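Local coordinates for protein RavO (Legionella pneumophila subsp. pneumophila, PDB 6DM4) that binds phosphotyrosine peptides through this SH2 domain, here one from human Shc1, and so probably engages host signalling proteins, at residues Y55-A60 and S70-I75; H17-I22 and E38-W43; F62-G67 and L115-L120. All blocks are in the same frame, centred on the assembly; numbering follows the deposited sequence. Where two conformers were deposited one is given.

Contact 1 of 3, residues Y55-A60 and S70-I75; sequences YVFIAA and SIRYGI
Val56, Ile58 and Ala60 each exchange two backbone hydrogen bonds with Ile75, Tyr73 and Ile71 respectively. The strands run antiparallel, and these three are the hydrogen-bonded pairs. Tyr73 N to Ile58 O and Ala60 N to Ile71 O are both 2.7 Å.

CA-H...O contacts fill in between these bonds. Phe57 CA lies 3.3 Å from Tyr73 O, and Gly74 CA lies 3.4 Å from Val56 O. Phe57 with Gly74 and Ala59 with Arg72 are the non-hydrogen-bonded pairs.

One face of the hairpin carries Val56, Ile58, Ala60, Ile71, Tyr73 and Ile75. Apolar packing across the strands is made there by Ile58 with Ile75 and by Ala60 with Ile71 and Tyr73. The Tyr73 ring presents its edge to Ala60, with CE2 4.0 Å from Ala60 CB in the ring plane. Its hydroxyl is bonded to His108 of helix 101-119. Ile75 CD1 reaches Ile58 CG1 at 4.4 Å. Helices 4-13 and 101-119 both touch this face.

The other face carries Phe57, Ala59 and Arg72. Arg72 has CG anti to the backbone N (chi1 -175°) and bends at chi3 (-65°). Its CD lies beside the Phe57 ring, 3.9 Å from Phe57 CD1, while the guanidinium plane stands 78° from that ring. Arg72 NH2 is hydrogen-bonded to a modified side chain of the bound peptide, consistent with the phosphotyrosine. Ala59 and Ser70 pack on a modified side chain of the peptide too. The arrangement is the central antiparallel hairpin of an SH2 domain, with helices against one face and part of the phosphotyrosine pocket on the other.

Contact 2 of 3, residues H17-I22 and E38-W43; sequences HYKENI and EFILRW. With SO4 (sulfate ion), chain H.
His17 and Phe39 form an offset stack, with ring planes 4° apart and centroids 4.2 Å apart. Starting at the base of the histidine, CB touches Phe39 CE2 at 3.9 Å. With CG beside the backbone N (chi1 -69°), the imidazole lies over one face of the phenyl ring. CG meets the rim of that ring at CZ. CD2 is closer still to CZ. Phe39 O lies at the edge of the imidazole, in its plane, 3.3 Å from His17 CD2. ND1 is hydrogen-bonded to Asp15. At the tip, NE2 reaches a sulfate ion, 2.8 Å from its O3, but the bond is weak because it is bent. Glu38 N binds the same sulfate more regularly, at 2.9 Å to O2. Anions at both nitrogens would probably favour a doubly protonated ring. The sulfate probably came from the crystallisation liquor.

The Tyr18 side chain runs beside that of Trp43, pointing the same way. Its CD1 packs on Leu41 CB at 3.8 Å, and its OH stands at the edge of the Trp43 indole. Backbone bonds Leu41 N to His17 O and Lys19 N to Leu41 O flank Tyr18 and make a single bridge. Lys19 CG rests on Ile40 CG2 at 3.7 Å. One water accepts from Trp43 N and lies within hydrogen-bonding distance of Lys19 O and Ile22 O in the type I turn 19-22.

The Phe39-Arg42 sequence is the counterpart of the SH2 FLVR motif. Arg42 is bonded to Ser61, and its NH2 also to a modified side chain of the bound peptide. The loop 17-22 thus lies along strand 40-43, whose backbone pairs with strand 55-64. Helix 25-34 packs on Ile22 and Ile40, helix 101-119 on Phe39 and Leu41, and helix 4-13 on Leu41 and Trp43.

Contact 3 of 3, residues F62-G67 and L115-L120; sequences FQASDG and LIEKAL
Ile116 and Leu120 of the C-terminal helix region of this SH2 domain pack against the tip of the central beta hairpin. Here strand 55-64 turns back through a type I turn from Ala64 to Gly67. The helix runs nearly parallel to strand 62-64, at 12°, with the short axes 9.3 Å apart. No hydrogen bond crosses between the segments, so the join is made by side-chain packing.

Ile116 comes first along the helix. Its two branches divide the work. CG2, anti to the backbone N, lies 4.1 Å from Ala64 CB. CG1 faces the edge of the Phe62 ring and is 4.5 Å from its CZ. Phe62 also packs on Ile109 and Lys113, earlier in the helix.

Glu117 follows, one turn closer to the chain end than Lys113. It was deposited in two conformers, and the approach of its CG to Ala64 CB is therefore doubtful.

Leu120 ends the segment. It is poorly ordered, so its contacts are tentative. CD1 lies 4.0 Å from Ala64 CB and also meets Ser65 OG and Asp66 OD1. The Leu120 and Asp66 side chains cross at about a right angle, with Leu120 CD2 3.9 Å from Asp66 CB. Asp66 OD1 is held from within the hairpin by a hydrogen bond to His69 NE2.

How the contacts relate
From the N terminus, the chain leaves helix 4-13 and enters loop 17-22. Contact 2 then closes a loop around helix 25-34 by bringing 38-43 back to it. Contact 1 opens only afterwards, so the two are in series. They meet where strands 40-43 and 55-64 pair, with Ala59 O bonded to Arg42 N. Contact 1 closes the short hairpin of strands 55-64 and 67-76. Contact 3 starts inside that hairpin and ends at the C terminus, so contacts 1 and 3 cross. Phe62 touches both Ile71 and Phe39, joining all three. Together they tie the sheet to the N-terminal loop and the last helix.

Contact 1 of 3, residues Y55-A60 and S70-I75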
# COMPACT_ATOMS: atom_id res chain seq x y z
N TYR A 55 9.96 11.05 -5.06
CA TYR A 55 9.79 10.03 -4.04
C TYR A 55 8.32 9.93 -3.65
O TYR A 55 7.56 10.89 -3.78
CB TYR A 55 10.60 10.34 -2.77
CG TYR A 55 12.08 10.50 -2.97
CD1 TYR A 55 12.62 11.74 -3.28
CD2 TYR A 55 12.94 9.43 -2.84
CE1 TYR A 55 13.98 11.90 -3.46
CE2 TYR A 55 14.30 9.57 -3.03
CZ TYR A 55 14.82 10.81 -3.34
OH TYR A 55 16.18 10.96 -3.52
N VAL A 56 7.94 8.75 -3.18
CA VAL A 56 6.75 8.60 -2.35
C VAL A 56 7.21 8.65 -0.91
O VAL A 56 8.13 7.92 -0.52
CB VAL A 56 6.01 7.29 -2.67
CG1 VAL A 56 4.87 7.07 -1.67
CG2 VAL A 56 5.47 7.32 -4.09
N PHE A 57 6.59 9.51 -0.11
CA PHE A 57 7.07 9.80 1.23
C PHE A 57 6.23 9.06 2.27
O PHE A 57 5.00 9.10 2.23
CB PHE A 57 7.04 11.31 1.50
CG PHE A 57 7.97 12.10 0.62
CD1 PHE A 57 9.30 12.26 0.97
CD2 PHE A 57 7.51 12.69 -0.55
CE1 PHE A 57 10.16 13.00 0.16
CE2 PHE A 57 8.36 13.43 -1.35
CZ PHE A 57 9.68 13.58 -1.00
N ILE A 58 6.92 8.40 3.20
CA ILE A 58 6.29 7.69 4.31
C ILE A 58 6.95 8.16 5.59
O ILE A 58 8.19 8.19 5.68
CB ILE A 58 6.43 6.16 4.17
CG1 ILE A 58 5.93 5.70 2.80
CG2 ILE A 58 5.68 5.46 5.30
CD1 ILE A 58 4.47 5.95 2.57
N ALA A 59 6.15 8.51 6.59
CA ALA A 59 6.69 8.93 7.87
C ALA A 59 6.47 7.85 8.92
O ALA A 59 5.47 7.12 8.90
CB ALA A 59 6.05 10.24 8.36
N ALA A 60 7.44 7.73 9.82
CA ALA A 60 7.27 6.97 11.05
C ALA A 60 7.05 7.93 12.21
O ALA A 60 7.54 9.05 12.20
CB ALA A 60 8.49 6.09 11.32
N SER A 70 9.15 11.88 14.92
CA SER A 70 8.86 11.35 13.61
C SER A 70 10.13 11.25 12.79
O SER A 70 11.12 11.93 13.05
CB SER A 70 7.80 12.20 12.88
OG SER A 70 6.52 12.03 13.47
N ILE A 71 10.11 10.34 11.81
CA ILE A 71 11.18 10.17 10.84
C ILE A 71 10.54 10.11 9.46
O ILE A 71 9.54 9.41 9.27
CB ILE A 71 11.99 8.88 11.10
CG1 ILE A 71 12.47 8.80 12.54
CG2 ILE A 71 13.17 8.78 10.13
CD1 ILE A 71 12.97 7.42 12.92
N ARG A 72 11.10 10.83 8.50
CA ARG A 72 10.56 10.83 7.15
C ARG A 72 11.39 9.92 6.25
O ARG A 72 12.62 10.01 6.24
CB ARG A 72 10.50 12.24 6.56
CG ARG A 72 9.82 12.27 5.20
CD ARG A 72 9.82 13.66 4.60
NE ARG A 72 9.03 14.59 5.40
CZ ARG A 72 9.09 15.91 5.28
NH1 ARG A 72 9.91 16.44 4.38
NH2 ARG A 72 8.34 16.69 6.04
N TYR A 73 10.71 9.06 5.50
CA TYR A 73 11.34 8.16 4.55
C TYR A 73 10.82 8.43 3.14
O TYR A 73 9.71 8.95 2.97
CB TYR A 73 11.09 6.69 4.91
CG TYR A 73 11.66 6.30 6.25
CD1 TYR A 73 13.02 6.02 6.40
CD2 TYR A 73 10.86 6.24 7.37
CE1 TYR A 73 13.54 5.68 7.62
CE2 TYR A 73 11.37 5.90 8.60
CZ TYR A 73 12.71 5.63 8.73
OH TYR A 73 13.21 5.30 9.96
N GLY A 74 11.62 8.07 2.15
CA GLY A 74 11.22 8.24 0.76
C GLY A 74 11.57 7.01 -0.04
O GLY A 74 12.58 6.34 0.21
N ILE A 75 10.72 6.71 -1.03
CA ILE A 75 10.93 5.62 -1.97
C ILE A 75 10.98 6.22 -3.37
O ILE A 75 10.05 6.92 -3.78
CB ILE A 75 9.81 4.57 -1.89
CG1 ILE A 75 9.57 4.14 -0.44
CG2 ILE A 75 10.14 3.36 -2.76
CD1 ILE A 75 8.22 3.44 -0.24

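Contact 2 of 3, residues H17-I22 and E38-W43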
# COMPACT_ATOMS: atom_id res chain seq x y z
N HIS A 17 1.58 -1.88 11.15
CA HIS A 17 2.06 -0.61 11.66
C HIS A 17 1.60 0.57 10.82
O HIS A 17 1.61 1.71 11.31
CB HIS A 17 3.59 -0.59 11.74
CG HIS A 17 4.15 -1.49 12.80
ND1 HIS A 17 4.48 -2.81 12.55
CD2 HIS A 17 4.45 -1.27 14.10
CE1 HIS A 17 4.96 -3.35 13.65
NE2 HIS A 17 4.95 -2.44 14.61
N TYR A 18 1.19 0.34 9.57
CA TYR A 18 0.76 1.44 8.72
C TYR A 18 -0.66 1.86 9.06
O TYR A 18 -1.58 1.04 9.05
CB TYR A 18 0.84 1.06 7.24
CG TYR A 18 0.59 2.26 6.35
CD1 TYR A 18 1.57 3.23 6.18
CD2 TYR A 18 -0.64 2.44 5.72
CE1 TYR A 18 1.34 4.34 5.39
CE2 TYR A 18 -0.87 3.54 4.93
CZ TYR A 18 0.12 4.49 4.77
OH TYR A 18 -0.10 5.60 3.99
N LYS A 19 -0.85 3.15 9.33
CA LYS A 19 -2.13 3.72 9.76
C LYS A 19 -2.64 4.65 8.67
O LYS A 19 -2.27 5.83 8.63
CB LYS A 19 -1.96 4.46 11.09
CG LYS A 19 -1.31 3.64 12.18
CD LYS A 19 -2.19 2.45 12.54
CE LYS A 19 -1.51 1.56 13.57
NZ LYS A 19 -2.41 0.47 14.02
N GLU A 20 -3.52 4.14 7.81
CA GLU A 20 -3.99 4.93 6.68
C GLU A 20 -4.90 6.08 7.09
O GLU A 20 -5.07 7.03 6.31
CB GLU A 20 -4.72 4.04 5.66
CG GLU A 20 -6.01 3.41 6.17
CD GLU A 20 -5.78 2.03 6.75
OE1 GLU A 20 -4.67 1.77 7.27
OE2 GLU A 20 -6.72 1.20 6.69
N ASN A 21 -5.50 6.03 8.27
CA ASN A 21 -6.43 7.06 8.69
C ASN A 21 -5.79 8.10 9.61
O ASN A 21 -6.51 8.93 10.19
CB ASN A 21 -7.65 6.44 9.37
CG ASN A 21 -8.46 5.56 8.43
OD1 ASN A 21 -8.78 4.41 8.75
ND2 ASN A 21 -8.79 6.09 7.26
N ILE A 22 -4.47 8.09 9.74
CA ILE A 22 -3.75 9.04 10.58
C ILE A 22 -2.94 9.93 9.66
O ILE A 22 -1.94 9.51 9.08
CB ILE A 22 -2.85 8.33 11.60
CG1 ILE A 22 -3.69 7.49 12.56
CG2 ILE A 22 -2.03 9.35 12.38
CD1 ILE A 22 -2.88 6.85 13.66
N GLU A 38 4.75 0.50 19.51
CA GLU A 38 6.12 1.01 19.52
C GLU A 38 6.32 2.09 18.47
O GLU A 38 7.06 3.05 18.69
CB GLU A 38 7.12 -0.13 19.32
CG GLU A 38 7.36 -0.98 20.56
CD GLU A 38 7.92 -0.19 21.74
OE1 GLU A 38 8.74 0.73 21.52
OE2 GLU A 38 7.53 -0.49 22.89
N PHE A 39 5.68 1.96 17.31
CA PHE A 39 5.73 3.01 16.31
C PHE A 39 4.57 2.82 15.34
O PHE A 39 3.94 1.76 15.30
CB PHE A 39 7.06 3.03 15.54
CG PHE A 39 7.27 1.84 14.63
CD1 PHE A 39 7.83 0.67 15.11
CD2 PHE A 39 6.93 1.91 13.29
CE1 PHE A 39 8.03 -0.42 14.27
CE2 PHE A 39 7.12 0.82 12.44
CZ PHE A 39 7.67 -0.34 12.93
N ILE A 40 4.29 3.87 14.57
CA ILE A 40 3.39 3.75 13.43
C ILE A 40 4.10 4.25 12.18
O ILE A 40 5.07 5.01 12.23
CB ILE A 40 2.08 4.53 13.63
CG1 ILE A 40 2.35 6.03 13.79
CG2 ILE A 40 1.33 3.95 14.79
CD1 ILE A 40 1.08 6.89 13.85
N LEU A 41 3.59 3.81 11.04
CA LEU A 41 3.90 4.38 9.74
C LEU A 41 2.66 5.07 9.20
O LEU A 41 1.53 4.69 9.52
CB LEU A 41 4.38 3.30 8.77
CG LEU A 41 5.66 2.58 9.19
CD1 LEU A 41 5.94 1.41 8.29
CD2 LEU A 41 6.82 3.55 9.17
N ARG A 42 2.87 6.11 8.39
CA ARG A 42 1.74 6.91 7.95
C ARG A 42 2.12 7.62 6.66
O ARG A 42 3.30 7.73 6.31
CB ARG A 42 1.33 7.94 9.01
CG ARG A 42 2.48 8.81 9.50
CD ARG A 42 2.03 9.77 10.58
NE ARG A 42 3.14 10.57 11.10
CZ ARG A 42 3.64 11.63 10.48
NH1 ARG A 42 3.13 12.01 9.32
NH2 ARG A 42 4.64 12.31 11.02
N TRP A 43 1.10 8.11 5.98
CA TRP A 43 1.30 8.89 4.76
C TRP A 43 1.89 10.25 5.12
O TRP A 43 1.28 11.02 5.87
CB TRP A 43 -0.02 9.01 4.02
CG TRP A 43 0.04 9.59 2.63
CD1 TRP A 43 -0.29 10.86 2.27
CD2 TRP A 43 0.40 8.91 1.42
NE1 TRP A 43 -0.15 11.02 0.91
CE2 TRP A 43 0.28 9.84 0.37
CE3 TRP A 43 0.83 7.61 1.12
CZ2 TRP A 43 0.57 9.51 -0.96
CZ3 TRP A 43 1.11 7.29 -0.20
CH2 TRP A 43 0.98 8.23 -1.22
S SO4 H . 4.13 -2.72 18.18
O1 SO4 H . 2.69 -2.99 18.14
O2 SO4 H . 4.52 -2.36 19.54
O3 SO4 H . 4.44 -1.62 17.28
O4 SO4 H . 4.86 -3.92 17.78
O HOH W 1 -1.52 7.83 6.89

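Contact 3 of 3, residues F62-G67 and L115-L120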
# COMPACT_ATOMS: atom_id res chain seq x y z
N PHE A 62 6.75 7.81 16.72
CA PHE A 62 6.77 7.06 17.96
C PHE A 62 6.77 8.05 19.12
O PHE A 62 6.92 9.26 18.92
CB PHE A 62 7.98 6.11 18.05
CG PHE A 62 9.30 6.80 17.85
CD1 PHE A 62 9.96 7.39 18.92
CD2 PHE A 62 9.90 6.84 16.60
CE1 PHE A 62 11.18 8.01 18.75
CE2 PHE A 62 11.12 7.47 16.42
CZ PHE A 62 11.76 8.05 17.50
N GLN A 63 6.58 7.53 20.32
CA GLN A 63 6.46 8.36 21.51
C GLN A 63 7.54 7.98 22.52
O GLN A 63 7.77 6.80 22.78
CB GLN A 63 5.08 8.21 22.15
CG GLN A 63 4.84 9.16 23.31
CD GLN A 63 3.40 9.12 23.81
OE1 GLN A 63 2.77 10.16 23.99
NE2 GLN A 63 2.89 7.92 24.03
N ALA A 64 8.21 9.00 23.06
CA ALA A 64 9.08 8.88 24.22
C ALA A 64 8.54 9.80 25.32
O ALA A 64 7.49 10.42 25.17
CB ALA A 64 10.52 9.24 23.86
N SER A 65 9.28 9.88 26.43
CA SER A 65 8.80 10.65 27.57
C SER A 65 8.76 12.15 27.29
O SER A 65 8.05 12.88 28.00
CB SER A 65 9.65 10.37 28.81
OG SER A 65 11.00 10.73 28.59
N ASP A 66 9.48 12.63 26.28
CA ASP A 66 9.46 14.04 25.93
C ASP A 66 8.50 14.35 24.79
O ASP A 66 8.45 15.50 24.33
CB ASP A 66 10.87 14.53 25.58
CG ASP A 66 11.33 14.08 24.20
OD1 ASP A 66 10.86 13.02 23.72
OD2 ASP A 66 12.17 14.78 23.60
N GLY A 67 7.73 13.37 24.32
CA GLY A 67 6.74 13.62 23.30
C GLY A 67 6.87 12.73 22.08
O GLY A 67 7.56 11.71 22.10
N LEU A 115 17.97 5.46 20.86
CA LEU A 115 18.90 6.57 21.08
C LEU A 115 18.22 7.73 21.79
O LEU A 115 18.80 8.33 22.71
CB LEU A 115 19.47 7.05 19.74
CG LEU A 115 20.56 6.23 19.07
CD1 LEU A 115 20.99 6.91 17.78
CD2 LEU A 115 21.75 6.04 19.99
N ILE A 116 16.99 8.05 21.39
CA ILE A 116 16.24 9.14 22.02
C ILE A 116 16.01 8.84 23.50
O ILE A 116 16.26 9.68 24.37
CB ILE A 116 14.91 9.37 21.28
CG1 ILE A 116 15.16 9.81 19.84
CG2 ILE A 116 14.05 10.39 22.04
CD1 ILE A 116 15.68 11.21 19.71
N GLU A 117 15.52 7.63 23.79
CA GLU A 117 15.16 7.27 25.17
C GLU A 117 16.38 7.25 26.08
O GLU A 117 16.29 7.62 27.26
CB GLU A 117 14.47 5.91 25.19
CG GLU A 117 13.08 5.89 24.60
CD GLU A 117 12.41 4.55 24.76
OE1 GLU A 117 13.13 3.54 24.90
OE2 GLU A 117 11.16 4.50 24.75
N LYS A 118 17.53 6.81 25.56
CA LYS A 118 18.72 6.76 26.40
C LYS A 118 19.28 8.15 26.68
O LYS A 118 19.89 8.37 27.73
CB LYS A 118 19.79 5.87 25.75
CG LYS A 118 19.70 4.41 26.17
CD LYS A 118 20.15 3.48 25.06
CE LYS A 118 19.93 2.02 25.44
NZ LYS A 118 18.50 1.70 25.70
N ALA A 119 19.06 9.10 25.77
CA ALA A 119 19.53 10.46 25.99
C ALA A 119 18.66 11.20 27.00
O ALA A 119 19.14 12.12 27.67
CB ALA A 119 19.56 11.23 24.67
N LEU A 120 17.40 10.81 27.13
CA LEU A 120 16.50 11.44 28.09
C LEU A 120 16.82 11.00 29.51
O LEU A 120 16.53 11.70 30.48
CB LEU A 120 15.04 11.11 27.75
CG LEU A 120 14.52 11.76 26.47
CD1 LEU A 120 13.19 11.16 26.05
CD2 LEU A 120 14.40 13.27 26.67